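Local coordinates for MutT/nudix family protein (Enterococcus faecalis, PDB 2FML) that is of unknown function but joins a Nudix domain to an NrtR-type winged helix, which is consistent with a nucleotide-sensing transcriptional regulator, at residues A[12-15]-A[16-20]; A[194-197]-A[198-202]. One frame throughout, in Å; residues are numbered along the deposited sequence.

Contact 1 (A[12-15]-A[16-20])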
ATOM      1  N   ASN A  12       6.048  32.568 -13.207  1.00 51.61           N
ATOM      2  CA  ASN A  12       4.659  32.267 -13.551  1.00 51.97           C
ATOM      3  C   ASN A  12       4.313  32.384 -15.038  1.00 49.66           C
ATOM      4  O   ASN A  12       3.393  31.727 -15.468  1.00 49.19           O
ATOM      5  CB  ASN A  12       3.610  32.910 -12.631  1.00 53.57           C
ATOM      6  CG  ASN A  12       3.770  34.340 -12.588  1.00 56.45           C
ATOM      7  OD1 ASN A  12       4.904  34.788 -12.661  1.00 59.43           O
ATOM      8  ND2 ASN A  12       2.668  35.104 -12.551  1.00 56.22           N
ATOM      9  N   TYR A  13       5.078  33.144 -15.816  1.00 46.87           N
ATOM     10  CA  TYR A  13       4.973  33.073 -17.254  1.00 44.35           C
ATOM     11  C   TYR A  13       5.185  31.591 -17.710  1.00 43.94           C
ATOM     12  O   TYR A  13       4.445  31.075 -18.516  1.00 42.08           O
ATOM     13  CB  TYR A  13       5.971  34.036 -17.957  1.00 44.80           C
ATOM     14  CG  TYR A  13       5.980  33.684 -19.413  1.00 43.63           C
ATOM     15  CD1 TYR A  13       6.898  32.758 -19.906  1.00 41.14           C
ATOM     16  CD2 TYR A  13       5.003  34.190 -20.281  1.00 41.39           C
ATOM     17  CE1 TYR A  13       6.837  32.352 -21.222  1.00 42.99           C
ATOM     18  CE2 TYR A  13       4.961  33.798 -21.619  1.00 38.90           C
ATOM     19  CZ  TYR A  13       5.867  32.865 -22.052  1.00 40.83           C
ATOM     20  OH  TYR A  13       5.827  32.430 -23.334  1.00 44.24           O
ATOM     21  N   TYR A  14       6.217  30.927 -17.195  1.00 44.42           N
ATOM     22  CA  TYR A  14       6.520  29.532 -17.561  1.00 45.67           C
ATOM     23  C   TYR A  14       5.502  28.500 -17.002  1.00 47.10           C
ATOM     24  O   TYR A  14       5.122  27.576 -17.736  1.00 48.28           O
ATOM     25  CB  TYR A  14       7.978  29.166 -17.228  1.00 44.43           C
ATOM     26  CG  TYR A  14       8.973  29.781 -18.268  1.00 46.82           C
ATOM     27  CD1 TYR A  14       9.737  30.953 -17.990  1.00 41.45           C
ATOM     28  CD2 TYR A  14       9.077  29.223 -19.541  1.00 46.23           C
ATOM     29  CE1 TYR A  14      10.615  31.521 -18.959  1.00 44.86           C
ATOM     30  CE2 TYR A  14       9.950  29.778 -20.514  1.00 50.01           C
ATOM     31  CZ  TYR A  14      10.717  30.903 -20.229  1.00 46.53           C
ATOM     32  OH  TYR A  14      11.499  31.384 -21.290  1.00 48.61           O
ATOM     33  N   GLU A  15       5.090  28.653 -15.734  1.00 47.06           N
ATOM     34  CA  GLU A  15       4.003  27.830 -15.115  1.00 48.90           C
ATOM     35  C   GLU A  15       2.623  27.984 -15.771  1.00 48.62           C
ATOM     36  O   GLU A  15       1.935  27.024 -16.044  1.00 48.74           O
ATOM     37  CB  GLU A  15       3.942  28.076 -13.606  1.00 46.03           C
ATOM     38  CG  GLU A  15       5.324  27.829 -12.997  1.00 52.60           C
ATOM     39  CD  GLU A  15       5.404  28.100 -11.505  1.00 55.25           C
ATOM     40  OE1 GLU A  15       4.497  28.760 -10.956  1.00 57.19           O
ATOM     41  OE2 GLU A  15       6.411  27.688 -10.877  1.00 58.00           O
ATOM     42  N   ARG A  16       2.271  29.220 -16.079  1.00 50.57           N
ATOM     43  CA  ARG A  16       0.904  29.617 -16.402  1.00 50.34           C
ATOM     44  C   ARG A  16       0.601  30.068 -17.832  1.00 50.86           C
ATOM     45  O   ARG A  16      -0.565  30.064 -18.227  1.00 50.33           O
ATOM     46  CB  ARG A  16       0.508  30.721 -15.433  1.00 50.86           C
ATOM     47  CG  ARG A  16       0.606  30.214 -14.026  1.00 54.23           C
ATOM     48  CD  ARG A  16       0.226  31.232 -13.041  1.00 60.88           C
ATOM     49  NE  ARG A  16      -0.007  30.594 -11.739  1.00 67.51           N
ATOM     50  CZ  ARG A  16       0.010  31.228 -10.563  1.00 71.16           C
ATOM     51  NH1 ARG A  16      -0.255  30.549  -9.454  1.00 71.84           N
ATOM     52  NH2 ARG A  16       0.305  32.538 -10.487  1.00 72.13           N
ATOM     53  N   GLN A  17       1.612  30.500 -18.597  1.00 51.70           N
ATOM     54  CA  GLN A  17       1.390  30.957 -19.994  1.00 52.25           C
ATOM     55  C   GLN A  17       2.020  30.017 -21.033  1.00 52.23           C
ATOM     56  O   GLN A  17       1.411  29.733 -22.092  1.00 52.51           O
ATOM     57  CB  GLN A  17       2.001  32.355 -20.249  1.00 53.05           C
ATOM     58  CG  GLN A  17       1.095  33.578 -20.024  1.00 56.58           C
ATOM     59  CD  GLN A  17       0.796  33.813 -18.543  1.00 61.75           C
ATOM     60  OE1 GLN A  17      -0.386  33.813 -18.109  1.00 65.68           O
ATOM     61  NE2 GLN A  17       1.854  34.021 -17.750  1.00 60.02           N
ATOM     62  N   ALA A  18       3.254  29.587 -20.742  1.00 50.62           N
ATOM     63  CA  ALA A  18       4.071  28.788 -21.652  1.00 49.99           C
ATOM     64  C   ALA A  18       3.390  27.459 -21.912  1.00 49.90           C
ATOM     65  O   ALA A  18       2.548  27.047 -21.125  1.00 49.63           O
ATOM     66  CB  ALA A  18       5.497  28.551 -21.049  1.00 47.88           C
ATOM     67  N   SER A  19       3.784  26.756 -22.974  1.00 49.63           N
ATOM     68  CA  SER A  19       3.315  25.392 -23.179  1.00 49.79           C
ATOM     69  C   SER A  19       4.122  24.496 -22.233  1.00 50.43           C
ATOM     70  O   SER A  19       5.127  24.907 -21.653  1.00 51.65           O
ATOM     71  CB  SER A  19       3.604  24.943 -24.592  1.00 49.62           C
ATOM     72  OG  SER A  19       4.998  24.850 -24.711  1.00 49.33           O
ATOM     73  N   LEU A  20       3.697  23.254 -22.121  1.00 49.85           N
ATOM     74  CA  LEU A  20       4.422  22.267 -21.387  1.00 50.24           C
ATOM     75  C   LEU A  20       5.880  21.716 -21.682  1.00 50.72           C
ATOM     76  O   LEU A  20       6.653  21.736 -20.744  1.00 49.74           O
ATOM     77  CB  LEU A  20       3.486  21.068 -21.186  1.00 49.42           C
ATOM     78  CG  LEU A  20       4.048  19.814 -20.483  1.00 49.12           C
ATOM     79  CD1 LEU A  20       4.207  20.028 -19.006  1.00 41.04           C
ATOM     80  CD2 LEU A  20       3.082  18.588 -20.747  1.00 48.69           C
TER
HETATM   81  O   HOH W   1       1.320  28.425 -10.941  1.00 47.96           O

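Contact 2 (A[194-197]-A[198-202])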
ATOM      1  N   PHE A 194       2.127 -11.666   6.826  1.00 56.91           N
ATOM      2  CA  PHE A 194       1.419 -12.841   7.311  1.00 56.63           C
ATOM      3  C   PHE A 194      -0.061 -12.518   7.575  1.00 57.72           C
ATOM      4  O   PHE A 194      -0.958 -13.285   7.177  1.00 57.47           O
ATOM      5  CB  PHE A 194       2.116 -13.424   8.567  1.00 56.22           C
ATOM      6  CG  PHE A 194       1.598 -14.762   8.963  1.00 55.03           C
ATOM      7  CD1 PHE A 194       2.163 -15.904   8.455  1.00 53.07           C
ATOM      8  CD2 PHE A 194       0.482 -14.877   9.809  1.00 57.89           C
ATOM      9  CE1 PHE A 194       1.633 -17.170   8.810  1.00 54.27           C
ATOM     10  CE2 PHE A 194      -0.076 -16.134  10.144  1.00 53.70           C
ATOM     11  CZ  PHE A 194       0.526 -17.279   9.644  1.00 54.88           C
ATOM     12  N   ASN A 195      -0.297 -11.400   8.268  1.00 57.83           N
ATOM     13  CA  ASN A 195      -1.650 -10.930   8.607  1.00 58.58           C
ATOM     14  C   ASN A 195      -2.441 -10.517   7.332  1.00 58.96           C
ATOM     15  O   ASN A 195      -3.660 -10.670   7.282  1.00 58.94           O
ATOM     16  CB  ASN A 195      -1.538  -9.764   9.616  1.00 58.76           C
ATOM     17  CG  ASN A 195      -1.209 -10.257  11.004  1.00 58.79           C
ATOM     18  OD1 ASN A 195      -1.491 -11.415  11.310  1.00 58.76           O
ATOM     19  ND2 ASN A 195      -0.620  -9.414  11.851  1.00 53.96           N
ATOM     20  N   ARG A 196      -1.737 -10.013   6.312  1.00 58.29           N
ATOM     21  CA  ARG A 196      -2.386  -9.610   5.066  1.00 59.41           C
ATOM     22  C   ARG A 196      -2.994 -10.816   4.364  1.00 60.15           C
ATOM     23  O   ARG A 196      -4.102 -10.727   3.836  1.00 60.73           O
ATOM     24  CB  ARG A 196      -1.415  -8.858   4.118  1.00 58.41           C
ATOM     25  CG  ARG A 196      -2.003  -8.546   2.696  1.00 57.74           C
ATOM     26  CD  ARG A 196      -2.989  -7.373   2.756  1.00 54.33           C
ATOM     27  NE  ARG A 196      -2.537  -6.372   3.759  1.00 56.52           N
ATOM     28  CZ  ARG A 196      -1.852  -5.272   3.511  1.00 55.62           C
ATOM     29  NH1 ARG A 196      -1.517  -4.957   2.255  1.00 56.06           N
ATOM     30  NH2 ARG A 196      -1.519  -4.472   4.527  1.00 56.74           N
ATOM     31  N   VAL A 197      -2.265 -11.925   4.353  1.00 61.01           N
ATOM     32  CA  VAL A 197      -2.762 -13.202   3.806  1.00 63.16           C
ATOM     33  C   VAL A 197      -4.011 -13.764   4.583  1.00 65.04           C
ATOM     34  O   VAL A 197      -5.061 -14.045   3.973  1.00 65.82           O
ATOM     35  CB  VAL A 197      -1.622 -14.277   3.735  1.00 62.67           C
ATOM     36  CG1 VAL A 197      -2.178 -15.637   3.246  1.00 61.60           C
ATOM     37  CG2 VAL A 197      -0.423 -13.784   2.882  1.00 61.90           C
ATOM     38  N   VAL A 198      -3.887 -13.922   5.911  1.00 66.19           N
ATOM     39  CA  VAL A 198      -5.034 -14.182   6.809  1.00 66.99           C
ATOM     40  C   VAL A 198      -6.259 -13.285   6.542  1.00 68.49           C
ATOM     41  O   VAL A 198      -7.378 -13.801   6.474  1.00 68.71           O
ATOM     42  CB  VAL A 198      -4.655 -14.028   8.303  1.00 66.90           C
ATOM     43  CG1 VAL A 198      -5.886 -14.265   9.149  1.00 62.48           C
ATOM     44  CG2 VAL A 198      -3.510 -14.989   8.691  1.00 65.44           C
ATOM     45  N   ASP A 199      -6.037 -11.962   6.383  1.00 69.90           N
ATOM     46  CA  ASP A 199      -7.114 -10.986   6.054  1.00 70.81           C
ATOM     47  C   ASP A 199      -7.749 -11.099   4.678  1.00 70.95           C
ATOM     48  O   ASP A 199      -8.884 -10.634   4.480  1.00 71.32           O
ATOM     49  CB  ASP A 199      -6.651  -9.524   6.197  1.00 70.75           C
ATOM     50  CG  ASP A 199      -6.319  -9.146   7.633  1.00 72.72           C
ATOM     51  OD1 ASP A 199      -6.680  -9.934   8.542  1.00 75.41           O
ATOM     52  OD2 ASP A 199      -5.678  -8.080   7.853  1.00 73.85           O
ATOM     53  N   LYS A 200      -7.034 -11.688   3.727  1.00 71.01           N
ATOM     54  CA  LYS A 200      -7.433 -11.606   2.326  1.00 70.66           C
ATOM     55  C   LYS A 200      -7.915 -12.944   1.804  1.00 71.05           C
ATOM     56  O   LYS A 200      -8.832 -12.978   0.971  1.00 70.15           O
ATOM     57  CB  LYS A 200      -6.278 -11.045   1.464  1.00 71.01           C
ATOM     58  CG  LYS A 200      -6.685  -9.943   0.538  1.00 70.97           C
ATOM     59  CD  LYS A 200      -5.678  -8.810   0.574  1.00 73.27           C
ATOM     60  CE  LYS A 200      -6.392  -7.474   0.332  1.00 75.31           C
ATOM     61  NZ  LYS A 200      -5.637  -6.282   0.866  1.00 74.40           N
HETATM   62  N   MSE A 201      -7.330 -14.037   2.325  1.00 71.07           N
HETATM   63  CA  MSE A 201      -7.489 -15.361   1.711  1.00 71.65           C
HETATM   64  C   MSE A 201      -8.923 -15.898   1.615  1.00 71.34           C
HETATM   65  O   MSE A 201      -9.221 -16.661   0.705  1.00 70.55           O
HETATM   66  CB  MSE A 201      -6.558 -16.392   2.350  1.00 70.77           C
HETATM   67  CG  MSE A 201      -6.845 -16.675   3.795  1.00 71.22           C
HETATM   68 SE   MSE A 201      -5.460 -17.823   4.575  1.00 74.12          SE
HETATM   69  CE  MSE A 201      -6.590 -18.603   6.101  1.00 66.92           C
ATOM     70  N   GLU A 202      -9.796 -15.460   2.524  1.00 72.22           N
ATOM     71  CA  GLU A 202     -11.188 -15.944   2.589  1.00 72.92           C
ATOM     72  C   GLU A 202     -12.044 -15.451   1.414  1.00 72.70           C
ATOM     73  O   GLU A 202     -12.976 -16.145   0.995  1.00 72.75           O
ATOM     74  CB  GLU A 202     -11.864 -15.574   3.923  1.00 72.80           C
ATOM     75  CG  GLU A 202     -12.989 -16.555   4.336  1.00 74.23           C
ATOM     76  CD  GLU A 202     -14.040 -16.003   5.338  1.00 75.15           C
ATOM     77  OE1 GLU A 202     -15.251 -16.350   5.199  1.00 79.44           O
ATOM     78  OE2 GLU A 202     -13.673 -15.238   6.261  1.00 78.69           O
TER
HETATM   79  O   HOH W   2      -3.691  -4.884  -0.216  1.00 51.76           O

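Contact 1 (A[12-15]-A[16-20])
A18 tucks its methyl group against the last turn of helix 7-16, touching both Y13 and Y14. The CB of A18 is 4.0 Å from CE1 of Y13 and 3.9 Å from CD2 of Y14, while the carbonyl O of Y14 lies 3.5 Å from the same CB. The two rings are themselves packed edge to face, with CD1 of Y13 over the centre of the Y14 ring. Y13 takes part because its CG stands anti to the backbone N (chi1 169°), which carries the ring along the chain until the backbone N of A18 lies over one of its faces. The carbonyl O of Y13 accepts two bonds, each 2.9 Å long, from the backbone N atoms of Q17 and A18. The second spans five residues, one more than an alpha-helical bond, evidence that the helix widens as it ends. CB of Q17 meets the ring obliquely, 3.5 Å from CD2 of Y13; beyond it a bend at chi2 (71°) brings NE2 of Q17 to 3.3 Å from CA of Y13.

The other flank is looser. R16 runs out extended from CG to NE, and its CD rests 3.8 Å from CB of N12. Beyond this, a water links R16 with E15: it donates to OE1 of E15 and accepts a weak bond from NE of R16. The carboxylate has a direct partner too, its OE2 forming a salt bridge with K11.

In the second subunit, R69 donates to the carbonyl O of E15 and K64 packs on R16. Within the chain, Y14 stacks with W26 of helix 20-27, and S19 caps that helix through OG to the backbone N of E22; the turn thus links helices 7-16 and 20-27.

Contact 2 (A[194-197]-A[198-202])
F194 and V198 meet one turn apart on helix 186-200 and open the apolar part of the contact: CE2 of the phenyl ring is 3.9 Å from CG2 of V198, approaching obliquely. V197 and M201, a selenomethionine, cross at about a right angle, with CG1 of V197 4.2 Å from SE. The CG of M201 sits between its backbone N and carbonyl carbon (chi1 65°), and the chain then extends away from this helix onto F224, F227 and L228 of helix 217-228.

Those partners place the contact in the fold. Helix 217-228 falls in the NrtR-type winged-helix region, whereas V197 packs on L129 and F131 of a Nudix-sheet strand, so this helical turn is wedged between the two units.

Among backbone bonds, F194 O and N195 O accept from the N atoms of V198 and D199 in regular i to i+4 fashion. V197 O is a bifurcated acceptor: M201 N (2.8 Å) lies nearly in line with C=O (166°), K200 N (3.1 Å), the secondary i+3 partner, well above the carbonyl plane.

The charged pair lies side by side: R196 and K200 point the same way, with NZ of K200 3.4 Å from CD of R196 and 4.2 Å from its NE. Electrostatically this is probably unfavourable, but one water accepts from NZ at 2.6 Å and more weakly from NH1 of R196, which also donates to the carbonyl O of L109.

In the fold
Contacts 1 and 2 are separate: their centres lie 48 Å apart and their nearest atoms about 33 Å, with no touch. Contact 1 is peripheral, about 42 Å from the centre of the chain, and reaches the second subunit instead. Contact 2 is only about 13 Å from that centre, and no other protein chain of the assembly touches it. In sequence they flank the Nudix sheet, with residues 12-20 preceding its strands and 194-202 following them. Helix 85-97 carries much of the Nudix-box sequence; neither contact includes it. Residues 12-20 thus belong to the subunit interface and 194-202 to the domain junction.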